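Local coordinates for protein inorganic pyrophosphatase (Coxiella burnetii, PDB 3TR4) that probably catalyses the magnesium-dependent hydrolysis of inorganic pyrophosphate to two phosphate ions, working as a homohexamer, at residues Ala91-Lys96 with Glu158-Ala163; Ile23-Glu29 with Met51-Cys55; Leu7-Gly11 with Val60-Leu64; Asp15-Ile21 with Gly84-Arg90. All blocks are in the same frame, centred on the assembly; numbering follows the deposited sequence.

Interaction 1: residues Ala91-Lys96 with Glu158-Ala163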
loop_
_atom_site.group_PDB
_atom_site.type_symbol
_atom_site.label_atom_id
_atom_site.label_comp_id
_atom_site.label_asym_id
_atom_site.label_seq_id
_atom_site.Cartn_x
_atom_site.Cartn_y
_atom_site.Cartn_z
ATOM N N ALA B 91 -4.540 20.621 21.905
ATOM C CA ALA B 91 -5.919 20.744 21.432
ATOM C C ALA B 91 -6.198 22.033 20.657
ATOM O O ALA B 91 -5.614 23.082 20.931
ATOM C CB ALA B 91 -6.895 20.607 22.595
ATOM N N LEU B 92 -7.101 21.935 19.686
ATOM C CA LEU B 92 -7.567 23.089 18.931
ATOM C C LEU B 92 -9.019 23.374 19.284
ATOM O O LEU B 92 -9.478 24.514 19.235
ATOM C CB LEU B 92 -7.470 22.818 17.433
ATOM C CG LEU B 92 -6.081 22.597 16.843
ATOM C CD1 LEU B 92 -6.201 22.297 15.359
ATOM C CD2 LEU B 92 -5.199 23.818 17.081
ATOM N N GLY B 93 -9.747 22.320 19.626
ATOM C CA GLY B 93 -11.162 22.444 19.900
ATOM C C GLY B 93 -11.765 21.088 20.183
ATOM O O GLY B 93 -11.049 20.117 20.430
ATOM N N ILE B 94 -13.088 21.019 20.147
ATOM C CA ILE B 94 -13.777 19.773 20.447
ATOM C C ILE B 94 -15.009 19.610 19.567
ATOM O O ILE B 94 -15.729 20.571 19.303
ATOM C CB ILE B 94 -14.145 19.690 21.946
ATOM C CG1 ILE B 94 -14.869 18.378 22.261
ATOM C CG2 ILE B 94 -14.969 20.902 22.371
ATOM C CD1 ILE B 94 -15.053 18.136 23.748
HETATM N N MSE B 95 -15.230 18.391 19.091
HETATM C CA MSE B 95 -16.421 18.082 18.321
HETATM C C MSE B 95 -17.488 17.511 19.246
HETATM O O MSE B 95 -17.321 16.429 19.806
HETATM C CB MSE B 95 -16.088 17.077 17.217
HETATM C CG MSE B 95 -17.204 16.872 16.211
HETATM SE SE MSE B 95 -16.842 15.376 15.024
HETATM C CE MSE B 95 -17.130 13.929 16.306
ATOM N N LYS B 96 -18.580 18.247 19.410
ATOM C CA LYS B 96 -19.668 17.812 20.271
ATOM C C LYS B 96 -20.554 16.824 19.525
ATOM O O LYS B 96 -20.987 17.092 18.405
ATOM C CB LYS B 96 -20.494 19.016 20.727
ATOM C CG LYS B 96 -19.730 19.998 21.602
ATOM C CD LYS B 96 -19.449 19.414 22.979
ATOM C CE LYS B 96 -18.821 20.451 23.900
ATOM N NZ LYS B 96 -18.670 19.951 25.294
ATOM N N GLU B 158 -16.848 23.134 19.180
ATOM C CA GLU B 158 -16.612 24.129 20.222
ATOM C C GLU B 158 -15.121 24.447 20.301
ATOM O O GLU B 158 -14.299 23.738 19.722
ATOM C CB GLU B 158 -17.123 23.640 21.578
ATOM C CG GLU B 158 -18.609 23.320 21.617
ATOM C CD GLU B 158 -19.484 24.559 21.604
ATOM O OE1 GLU B 158 -20.213 24.781 22.594
ATOM O OE2 GLU B 158 -19.450 25.307 20.603
ATOM N N ASP B 159 -14.779 25.498 21.035
ATOM C CA ASP B 159 -13.418 26.031 21.021
ATOM C C ASP B 159 -12.457 25.353 21.998
ATOM O O ASP B 159 -12.837 24.450 22.752
ATOM C CB ASP B 159 -13.434 27.548 21.251
ATOM C CG ASP B 159 -14.043 27.936 22.590
ATOM O OD1 ASP B 159 -13.909 27.160 23.563
ATOM O OD2 ASP B 159 -14.653 29.023 22.671
ATOM N N LYS B 160 -11.207 25.807 21.972
ATOM C CA LYS B 160 -10.142 25.241 22.792
ATOM C C LYS B 160 -10.483 25.253 24.282
ATOM O O LYS B 160 -10.176 24.306 25.001
ATOM C CB LYS B 160 -8.835 25.994 22.532
ATOM C CG LYS B 160 -7.605 25.449 23.247
ATOM C CD LYS B 160 -6.388 26.303 22.895
ATOM C CE LYS B 160 -5.207 26.023 23.809
ATOM N NZ LYS B 160 -4.768 24.605 23.717
ATOM N N GLU B 161 -11.120 26.326 24.739
ATOM C CA GLU B 161 -11.534 26.422 26.136
ATOM C C GLU B 161 -12.525 25.317 26.500
ATOM O O GLU B 161 -12.456 24.748 27.589
ATOM C CB GLU B 161 -12.140 27.796 26.436
ATOM C CG GLU B 161 -12.699 27.922 27.844
ATOM C CD GLU B 161 -11.668 27.600 28.911
ATOM O OE1 GLU B 161 -10.489 27.977 28.735
ATOM O OE2 GLU B 161 -12.037 26.962 29.922
ATOM N N ALA B 162 -13.444 25.017 25.588
ATOM C CA ALA B 162 -14.383 23.919 25.797
ATOM C C ALA B 162 -13.639 22.590 25.862
ATOM O O ALA B 162 -13.961 21.731 26.684
ATOM C CB ALA B 162 -15.433 23.887 24.700
ATOM N N ALA B 163 -12.640 22.423 25.001
ATOM C CA ALA B 163 -11.867 21.185 24.985
ATOM C C ALA B 163 -11.149 21.004 26.316
ATOM O O ALA B 163 -11.098 19.902 26.868
ATOM C CB ALA B 163 -10.869 21.189 23.829
HETATM O O HOH W 1 -16.649 21.533 27.466
#

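Interaction 2: residues Ile23-Glu29 with Met51-Cys55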
loop_
_atom_site.group_PDB
_atom_site.type_symbol
_atom_site.label_atom_id
_atom_site.label_comp_id
_atom_site.label_asym_id
_atom_site.label_seq_id
_atom_site.Cartn_x
_atom_site.Cartn_y
_atom_site.Cartn_z
ATOM N N ILE B 23 -6.545 4.153 15.600
ATOM C CA ILE B 23 -6.907 4.072 14.188
ATOM C C ILE B 23 -6.181 5.159 13.404
ATOM O O ILE B 23 -6.296 6.336 13.735
ATOM C CB ILE B 23 -8.418 4.294 13.993
ATOM C CG1 ILE B 23 -9.226 3.367 14.903
ATOM C CG2 ILE B 23 -8.801 4.117 12.528
ATOM C CD1 ILE B 23 -10.703 3.674 14.903
ATOM N N PRO B 24 -5.445 4.773 12.352
ATOM C CA PRO B 24 -4.681 5.752 11.573
ATOM C C PRO B 24 -5.581 6.511 10.608
ATOM O O PRO B 24 -6.634 5.996 10.231
ATOM C CB PRO B 24 -3.721 4.871 10.783
ATOM C CG PRO B 24 -4.509 3.626 10.539
ATOM C CD PRO B 24 -5.356 3.420 11.771
ATOM N N ALA B 25 -5.172 7.713 10.214
ATOM C CA ALA B 25 -5.882 8.451 9.177
ATOM C C ALA B 25 -5.992 7.580 7.933
ATOM O O ALA B 25 -5.028 6.919 7.550
ATOM C CB ALA B 25 -5.142 9.751 8.845
ATOM N N ASN B 26 -7.164 7.585 7.305
ATOM C CA ASN B 26 -7.408 6.783 6.106
ATOM C C ASN B 26 -7.565 5.285 6.361
ATOM O O ASN B 26 -7.644 4.496 5.421
ATOM C CB ASN B 26 -6.322 7.026 5.053
ATOM C CG ASN B 26 -6.642 8.202 4.153
ATOM O OD1 ASN B 26 -6.324 9.348 4.471
ATOM N ND2 ASN B 26 -7.280 7.923 3.022
ATOM N N GLY B 27 -7.601 4.897 7.630
ATOM C CA GLY B 27 -7.867 3.516 7.997
ATOM C C GLY B 27 -9.304 3.356 8.458
ATOM O O GLY B 27 -10.160 4.165 8.120
ATOM N N GLY B 28 -9.579 2.309 9.227
ATOM C CA GLY B 28 -10.907 2.133 9.784
ATOM C C GLY B 28 -11.612 0.857 9.370
ATOM O O GLY B 28 -12.516 0.402 10.069
ATOM N N GLU B 29 -11.215 0.283 8.237
ATOM C CA GLU B 29 -11.788 -0.991 7.803
ATOM C C GLU B 29 -11.703 -1.996 8.943
ATOM O O GLU B 29 -12.593 -2.835 9.123
ATOM C CB GLU B 29 -11.083 -1.523 6.556
ATOM C CG GLU B 29 -11.339 -0.695 5.301
ATOM C CD GLU B 29 -10.912 -1.414 4.036
ATOM O OE1 GLU B 29 -9.793 -1.144 3.546
ATOM O OE2 GLU B 29 -11.694 -2.249 3.532
HETATM N N MSE B 51 -16.133 3.573 4.023
HETATM C CA MSE B 51 -15.631 4.871 4.466
HETATM C C MSE B 51 -14.309 4.709 5.197
HETATM O O MSE B 51 -14.012 3.640 5.731
HETATM C CB MSE B 51 -16.629 5.545 5.410
HETATM C CG MSE B 51 -18.037 5.641 4.871
HETATM SE SE MSE B 51 -19.316 6.283 6.201
HETATM C CE MSE B 51 -18.840 8.177 6.233
ATOM N N ARG B 52 -13.522 5.777 5.229
ATOM C CA ARG B 52 -12.245 5.754 5.927
ATOM C C ARG B 52 -12.136 6.937 6.878
ATOM O O ARG B 52 -12.667 8.010 6.606
ATOM C CB ARG B 52 -11.092 5.783 4.930
ATOM C CG ARG B 52 -11.176 4.712 3.857
ATOM C CD ARG B 52 -11.026 3.309 4.432
ATOM N NE ARG B 52 -10.909 2.325 3.361
ATOM C CZ ARG B 52 -11.938 1.667 2.833
ATOM N NH1 ARG B 52 -13.167 1.876 3.289
ATOM N NH2 ARG B 52 -11.737 0.794 1.856
ATOM N N TYR B 53 -11.453 6.737 8.000
ATOM C CA TYR B 53 -11.256 7.809 8.961
ATOM C C TYR B 53 -10.560 9.000 8.307
ATOM O O TYR B 53 -9.573 8.835 7.593
ATOM C CB TYR B 53 -10.470 7.307 10.166
ATOM C CG TYR B 53 -11.349 6.688 11.220
ATOM C CD1 TYR B 53 -12.046 5.518 10.963
ATOM C CD2 TYR B 53 -11.490 7.275 12.467
ATOM C CE1 TYR B 53 -12.855 4.946 11.916
ATOM C CE2 TYR B 53 -12.300 6.710 13.431
ATOM C CZ TYR B 53 -12.982 5.544 13.150
ATOM O OH TYR B 53 -13.794 4.967 14.101
ATOM N N PRO B 54 -11.090 10.204 8.541
ATOM C CA PRO B 54 -10.568 11.437 7.945
ATOM C C PRO B 54 -9.369 11.989 8.710
ATOM O O PRO B 54 -8.824 13.021 8.331
ATOM C CB PRO B 54 -11.747 12.393 8.078
ATOM C CG PRO B 54 -12.397 11.964 9.350
ATOM C CD PRO B 54 -12.287 10.458 9.364
ATOM N N CYS B 55 -8.977 11.310 9.782
ATOM C CA CYS B 55 -7.837 11.719 10.591
ATOM C C CYS B 55 -7.486 10.579 11.535
ATOM O O CYS B 55 -8.204 9.580 11.584
ATOM C CB CYS B 55 -8.168 12.979 11.391
ATOM S SG CYS B 55 -9.615 12.832 12.472
#

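Interaction 3: residues Leu7-Gly11 with Val60-Leu64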
loop_
_atom_site.group_PDB
_atom_site.type_symbol
_atom_site.label_atom_id
_atom_site.label_comp_id
_atom_site.label_asym_id
_atom_site.label_seq_id
_atom_site.Cartn_x
_atom_site.Cartn_y
_atom_site.Cartn_z
ATOM N N LEU B 7 1.405 2.414 33.805
ATOM C CA LEU B 7 0.426 3.487 33.924
ATOM C C LEU B 7 0.887 4.737 33.185
ATOM O O LEU B 7 1.834 5.403 33.602
ATOM C CB LEU B 7 0.170 3.820 35.395
ATOM C CG LEU B 7 -0.287 2.662 36.280
ATOM C CD1 LEU B 7 -0.585 3.157 37.686
ATOM C CD2 LEU B 7 -1.503 1.979 35.677
ATOM N N VAL B 8 0.208 5.056 32.091
ATOM C CA VAL B 8 0.554 6.222 31.292
ATOM C C VAL B 8 -0.299 7.420 31.694
ATOM O O VAL B 8 -1.523 7.383 31.583
ATOM C CB VAL B 8 0.363 5.941 29.793
ATOM C CG1 VAL B 8 0.733 7.165 28.975
ATOM C CG2 VAL B 8 1.196 4.743 29.373
ATOM N N SER B 9 0.351 8.480 32.161
ATOM C CA SER B 9 -0.361 9.681 32.586
ATOM C C SER B 9 -1.006 10.397 31.402
ATOM O O SER B 9 -0.594 10.227 30.252
ATOM C CB SER B 9 0.577 10.641 33.318
ATOM O OG SER B 9 1.213 11.530 32.412
ATOM N N ALA B 10 -2.019 11.205 31.696
ATOM C CA ALA B 10 -2.717 11.970 30.673
ATOM C C ALA B 10 -1.809 13.022 30.043
ATOM O O ALA B 10 -2.076 13.513 28.947
ATOM C CB ALA B 10 -3.957 12.623 31.258
ATOM N N GLY B 11 -0.733 13.366 30.742
ATOM C CA GLY B 11 0.184 14.383 30.261
ATOM C C GLY B 11 0.147 15.642 31.108
ATOM O O GLY B 11 -0.323 15.621 32.248
ATOM N N VAL B 60 -6.958 9.599 25.381
ATOM C CA VAL B 60 -6.022 10.070 26.395
ATOM C C VAL B 60 -5.997 9.077 27.547
ATOM O O VAL B 60 -7.023 8.848 28.184
ATOM C CB VAL B 60 -6.441 11.448 26.957
ATOM C CG1 VAL B 60 -5.364 12.003 27.889
ATOM C CG2 VAL B 60 -6.728 12.416 25.829
ATOM N N PRO B 61 -4.824 8.485 27.826
ATOM C CA PRO B 61 -4.708 7.535 28.936
ATOM C C PRO B 61 -4.945 8.247 30.261
ATOM O O PRO B 61 -4.702 9.449 30.342
ATOM C CB PRO B 61 -3.248 7.070 28.859
ATOM C CG PRO B 61 -2.717 7.576 27.569
ATOM C CD PRO B 61 -3.523 8.772 27.206
ATOM N N SER B 62 -5.399 7.518 31.277
ATOM C CA SER B 62 -5.655 8.101 32.593
ATOM C C SER B 62 -6.746 9.170 32.561
ATOM O O SER B 62 -6.680 10.162 33.283
ATOM C CB SER B 62 -4.373 8.667 33.203
ATOM O OG SER B 62 -3.496 7.620 33.575
ATOM N N THR B 63 -7.747 8.955 31.715
ATOM C CA THR B 63 -8.925 9.812 31.684
ATOM C C THR B 63 -10.169 8.947 31.593
ATOM O O THR B 63 -10.094 7.778 31.212
ATOM C CB THR B 63 -8.908 10.776 30.483
ATOM O OG1 THR B 63 -9.063 10.034 29.264
ATOM C CG2 THR B 63 -7.610 11.556 30.446
ATOM N N LEU B 64 -11.313 9.531 31.930
ATOM C CA LEU B 64 -12.572 8.807 31.914
ATOM C C LEU B 64 -13.693 9.703 31.406
ATOM O O LEU B 64 -14.055 10.688 32.055
ATOM C CB LEU B 64 -12.903 8.293 33.319
ATOM C CG LEU B 64 -14.223 7.540 33.484
ATOM C CD1 LEU B 64 -14.241 6.298 32.608
ATOM C CD2 LEU B 64 -14.446 7.178 34.940
#

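Interaction 4: residues Asp15-Ile21 with Gly84-Arg90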
loop_
_atom_site.group_PDB
_atom_site.type_symbol
_atom_site.label_atom_id
_atom_site.label_comp_id
_atom_site.label_asym_id
_atom_site.label_seq_id
_atom_site.Cartn_x
_atom_site.Cartn_y
_atom_site.Cartn_z
ATOM N N ASP B 15 -2.375 21.831 26.225
ATOM C CA ASP B 15 -1.405 22.207 25.197
ATOM C C ASP B 15 -0.300 21.172 25.041
ATOM O O ASP B 15 0.610 21.340 24.231
ATOM C CB ASP B 15 -0.777 23.564 25.515
ATOM C CG ASP B 15 -1.719 24.718 25.248
ATOM O OD1 ASP B 15 -2.178 25.348 26.222
ATOM O OD2 ASP B 15 -2.001 24.992 24.062
ATOM N N ASP B 16 -0.376 20.101 25.822
ATOM C CA ASP B 16 0.643 19.066 25.780
ATOM C C ASP B 16 0.186 17.835 26.542
ATOM O O ASP B 16 0.584 17.622 27.690
ATOM C CB ASP B 16 1.958 19.588 26.364
ATOM C CG ASP B 16 3.038 18.526 26.406
ATOM O OD1 ASP B 16 2.901 17.504 25.700
ATOM O OD2 ASP B 16 4.025 18.715 27.146
ATOM N N PHE B 17 -0.652 17.028 25.904
ATOM C CA PHE B 17 -1.137 15.814 26.541
ATOM C C PHE B 17 -0.864 14.574 25.698
ATOM O O PHE B 17 -0.507 14.671 24.524
ATOM C CB PHE B 17 -2.618 15.939 26.934
ATOM C CG PHE B 17 -3.560 16.153 25.774
ATOM C CD1 PHE B 17 -3.812 17.430 25.291
ATOM C CD2 PHE B 17 -4.228 15.083 25.200
ATOM C CE1 PHE B 17 -4.694 17.630 24.241
ATOM C CE2 PHE B 17 -5.114 15.276 24.151
ATOM C CZ PHE B 17 -5.347 16.549 23.671
ATOM N N ASN B 18 -1.015 13.406 26.314
ATOM C CA ASN B 18 -0.705 12.147 25.650
ATOM C C ASN B 18 -1.899 11.541 24.929
ATOM O O ASN B 18 -3.031 11.603 25.408
ATOM C CB ASN B 18 -0.143 11.144 26.656
ATOM C CG ASN B 18 1.217 11.555 27.186
ATOM O OD1 ASN B 18 1.987 12.223 26.495
ATOM N ND2 ASN B 18 1.523 11.153 28.415
ATOM N N VAL B 19 -1.636 10.951 23.772
ATOM C CA VAL B 19 -2.665 10.229 23.043
ATOM C C VAL B 19 -2.096 8.913 22.545
ATOM O O VAL B 19 -0.998 8.870 21.986
ATOM C CB VAL B 19 -3.197 11.045 21.850
ATOM C CG1 VAL B 19 -4.062 10.174 20.954
ATOM C CG2 VAL B 19 -3.987 12.254 22.347
ATOM N N ILE B 20 -2.832 7.835 22.777
ATOM C CA ILE B 20 -2.484 6.550 22.196
ATOM C C ILE B 20 -3.354 6.339 20.964
ATOM O O ILE B 20 -4.581 6.323 21.050
ATOM C CB ILE B 20 -2.677 5.397 23.195
ATOM C CG1 ILE B 20 -1.681 5.533 24.351
ATOM C CG2 ILE B 20 -2.499 4.059 22.493
ATOM C CD1 ILE B 20 -1.884 4.531 25.475
ATOM N N ILE B 21 -2.710 6.201 19.813
ATOM C CA ILE B 21 -3.431 6.085 18.555
ATOM C C ILE B 21 -3.998 4.679 18.392
ATOM O O ILE B 21 -3.313 3.692 18.648
ATOM C CB ILE B 21 -2.529 6.437 17.360
ATOM C CG1 ILE B 21 -2.104 7.907 17.436
ATOM C CG2 ILE B 21 -3.250 6.163 16.049
ATOM C CD1 ILE B 21 -3.258 8.888 17.341
ATOM N N GLY B 84 -1.302 2.007 18.136
ATOM C CA GLY B 84 -0.538 1.509 19.264
ATOM C C GLY B 84 0.559 2.463 19.687
ATOM O O GLY B 84 1.206 2.268 20.716
ATOM N N VAL B 85 0.761 3.505 18.889
ATOM C CA VAL B 85 1.811 4.481 19.141
ATOM C C VAL B 85 1.303 5.624 20.018
ATOM O O VAL B 85 0.160 6.053 19.890
ATOM C CB VAL B 85 2.361 5.040 17.813
ATOM C CG1 VAL B 85 3.282 6.224 18.060
ATOM C CG2 VAL B 85 3.085 3.941 17.048
ATOM N N LEU B 86 2.154 6.100 20.918
ATOM C CA LEU B 86 1.809 7.233 21.773
ATOM C C LEU B 86 2.409 8.509 21.193
ATOM O O LEU B 86 3.514 8.491 20.660
ATOM C CB LEU B 86 2.322 7.001 23.196
ATOM C CG LEU B 86 1.847 7.966 24.286
ATOM C CD1 LEU B 86 1.964 7.324 25.658
ATOM C CD2 LEU B 86 2.614 9.281 24.236
HETATM N N MSE B 87 1.675 9.611 21.284
HETATM C CA MSE B 87 2.174 10.889 20.793
HETATM C C MSE B 87 1.705 12.049 21.661
HETATM O O MSE B 87 0.680 11.961 22.339
HETATM C CB MSE B 87 1.776 11.106 19.330
HETATM C CG MSE B 87 0.280 11.139 19.075
HETATM SE SE MSE B 87 -0.117 11.223 17.157
HETATM C CE MSE B 87 0.852 12.864 16.724
ATOM N N ARG B 88 2.475 13.132 21.645
ATOM C CA ARG B 88 2.148 14.314 22.421
ATOM C C ARG B 88 1.460 15.336 21.527
ATOM O O ARG B 88 1.990 15.712 20.479
ATOM C CB ARG B 88 3.415 14.902 23.044
ATOM C CG ARG B 88 4.070 13.974 24.062
ATOM C CD ARG B 88 5.410 14.506 24.552
ATOM N NE ARG B 88 5.307 15.874 25.048
ATOM C CZ ARG B 88 6.064 16.879 24.619
ATOM N NH1 ARG B 88 6.987 16.667 23.691
ATOM N NH2 ARG B 88 5.903 18.096 25.121
ATOM N N VAL B 89 0.278 15.780 21.943
ATOM C CA VAL B 89 -0.545 16.652 21.115
ATOM C C VAL B 89 -1.036 17.878 21.875
ATOM O O VAL B 89 -0.895 17.972 23.095
ATOM C CB VAL B 89 -1.770 15.887 20.545
ATOM C CG1 VAL B 89 -1.319 14.670 19.759
ATOM C CG2 VAL B 89 -2.710 15.475 21.664
ATOM N N ARG B 90 -1.602 18.824 21.135
ATOM C CA ARG B 90 -2.189 20.022 21.716
ATOM C C ARG B 90 -3.563 20.231 21.092
ATOM O O ARG B 90 -3.736 20.035 19.890
ATOM C CB ARG B 90 -1.286 21.236 21.471
ATOM C CG ARG B 90 -0.888 21.424 20.015
ATOM C CD ARG B 90 0.123 22.555 19.841
ATOM N NE ARG B 90 0.484 22.739 18.438
ATOM C CZ ARG B 90 -0.186 23.511 17.589
ATOM N NH1 ARG B 90 -1.254 24.179 18.002
ATOM N NH2 ARG B 90 0.213 23.615 16.328
#

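Interaction 1: residues Ala91-Lys96 with Glu158-Ala163
The flat groups joining Ile-94 to Glu-158 are two peptide planes, met in different ways: Glu-158 N reaches Ile-94 O at 2.8 Å, close to the direction in which that carbonyl points, whereas Ile-94 N stands 42° above the plane of the Glu-158 carbonyl, at 3.0 Å from its oxygen. This hydrogen-bonded antiparallel pair lies shortly before helix 160-175. A third flat group, the Asp-159 carboxylate, is the N-cap of that helix and receives Ala-162 N at OD1, nearly end-on to the C-O bond.

The first helical turn then lies against strand 86-99. Ile-94 CG2 touches both Glu-158 CB (3.6 Å) and Ala-162 CB (3.8 Å), which lie on one side of it, while Ala-163 CB rests on Gly-93 O. At the outer edge the methylene chains of Lys-96 and Glu-158 cross at about a right angle, CG to CG at 3.5 Å, without their charged ends touching; a water accepts a weak bond from Lys-96 NZ and donates to Ala-162 O. At the other end Lys-160 bends at its last torsion (chi4 61°), and NZ, whose main partner is Asp-15 in a salt bridge, also reaches Ala-91 O at 3.3 Å.

Beyond the contact, Leu-92 and Gly-93 form a classic beta bulge opposite Leu-108 of strand 106-111, and Met-95 turns to strand 152-159 and helix 130-142, placing strand 86-99 between two antiparallel neighbours.

Interaction 2: residues Ile23-Glu29 with Met51-Cys55
Ile-23 lays CG2 over one face of the Tyr-53 ring, 3.9 Å from its centroid and offset toward the rim, as it leads into a type II beta turn spanning Pro-24 to Gly-27. Its other branch, turned beside the backbone N (chi1 -52°), brings CD1 to 3.4 Å from Tyr-53 CZ. The ring also touches Lys-31 and Tyr-143, residues predicted to bind the substrate, which places the Tyr-53 ring beside the probable active site. Ala-25 directs its CA-H at Cys-55 O (3.5 Å), a buried oxygen with no conventional hydrogen-bond partner in the model.

Two backbone bonds then grip Tyr-53: Asn-26 N gives to its O at 2.7 Å, and its own N gives to Gly-27 O at 2.9 Å. The Asn-26 side chain serves the hexamer instead, with ND2 bonded to Glu-29 of a second subunit. Gly-28 brings its CA obliquely to the Tyr-53 ring, 3.8 Å from CD1.

Glu-29 ends the walk by stacking its carboxylate on a face of the Arg-52 guanidinium, the planes 18° apart. OE1 sits 3.2 Å from Arg-52 NH2 but well out of the guanidinium plane, a salt bridge of charge alone in which no N-H points at the oxygen.

Interaction 3: residues Leu7-Gly11 with Val60-Leu64
One hydrogen bond crosses between the N-terminal arm and the loop after strand 56-59: Ser-62 OG donates to Val-8 O at 2.8 Å, approaching from above the plane of the carbonyl, 43° out of it. With OG held beside the backbone N (chi1 -70°), the hydroxyl comes to the arm while Ser-62 CB lies near Ala-10 N. On the loop side, Thr-63 OG1 donates to Val-60 O at 2.6 Å and is engaged by Leu-71 N as well, so this hydroxyl ties the loop to itself.

A CA-H...O contact is made by Ala-10, whose CA is 3.2 Å from Pro-61 O, and Pro-61 CB comes close to Val-8 O.

Apolar contacts do the rest. In this OB-type barrel the arm preceding strand 16-23 runs beside the loop that leads on to the metal ligands Asp-67 and Asp-72. The Val-8 and Pro-61 side chains cross obliquely, CG1 meeting CG at 3.7 Å. Val-8 also packs on Phe-40 of another subunit.

Deeper in, the methyl of Ala-10 touches Val-60 CG1 at 3.7 Å and Thr-63 CG2 at 3.9 Å, both on one side of it. Behind these two side chains stands helix 160-175, with Phe-167 against Val-60 and Ile-171 against Thr-63.

Interaction 4: residues Asp15-Ile21 with Gly84-Arg90
Val-89 pushes its CG2 methyl onto the face of the Phe-17 ring, 3.6 Å from the centroid and only 20° off the ring normal. Both side chains are turned for this: the first torsion of Phe-17 (chi1 62°) sets its ring between backbone N and carbonyl carbon, tilted back over the neighbouring strand, and Val-89 CG2 takes the corresponding position. The same methyl is shared with Val-19, whose CG2 meets it at 3.5 Å, roughly at a right angle to the direction of the ring. Further along, the bump is the selenium of Met-87, a selenomethionine, lodged against CG1 and CD1 of Ile-21, each 3.9 Å away. Phe-17, Val-19, Met-87 and Val-89 thus form one apolar face of the antiparallel pair; it is covered by Val-73 and Val-75 of strand 72-75, as expected inside a closed barrel of the OB type.

The other face is mixed, with polar Asn-18 and Arg-88 beside apolar Ile-20 and Leu-86. Leu-86 CD2 lies alongside the Asn-18 amide, whose ND2 is hydrogen-bonded to Ser-9 O, and another subunit packs on Ile-20 and Leu-86 through Phe-40 and Thr-42.

Paired backbone bonds link Phe-17 with Val-89 and Val-19 with Met-87, and the ladder ends with Gly-84 N on Ile-21 O at 2.7 Å. At the far end Arg-88 NH2 donates to Asp-16 OD2 (2.8 Å), in the guanidinium plane but from above the carboxylate. With the two planes 72° apart, one straight, charge-assisted hydrogen bond carries most of the directional contact, while the NE bond to OD1 is weak.

In the fold
Interactions 1 and 4, 16 Å apart between centres, share strand 86-99 of one curled sheet: the start of that strand pairs with strand 16-23, its later part with strand 152-159, and the salt bridge from Lys-160 to Asp-15 joins the two contacts. Interaction 3, 10 Å from interaction 4 between centres, touches it through Ala-10 O and Asn-18 N, and their segments alternate. Interaction 2, 21 Å from interaction 1 between centres and across the chain's centre, falls in sequence between the two halves of interactions 3 and 4; interaction 1 opens after all three have closed. Segments of interactions 2 and 3 come within about 10 Å of the manganese ion, and interactions 2, 3 and 4 meet other subunits.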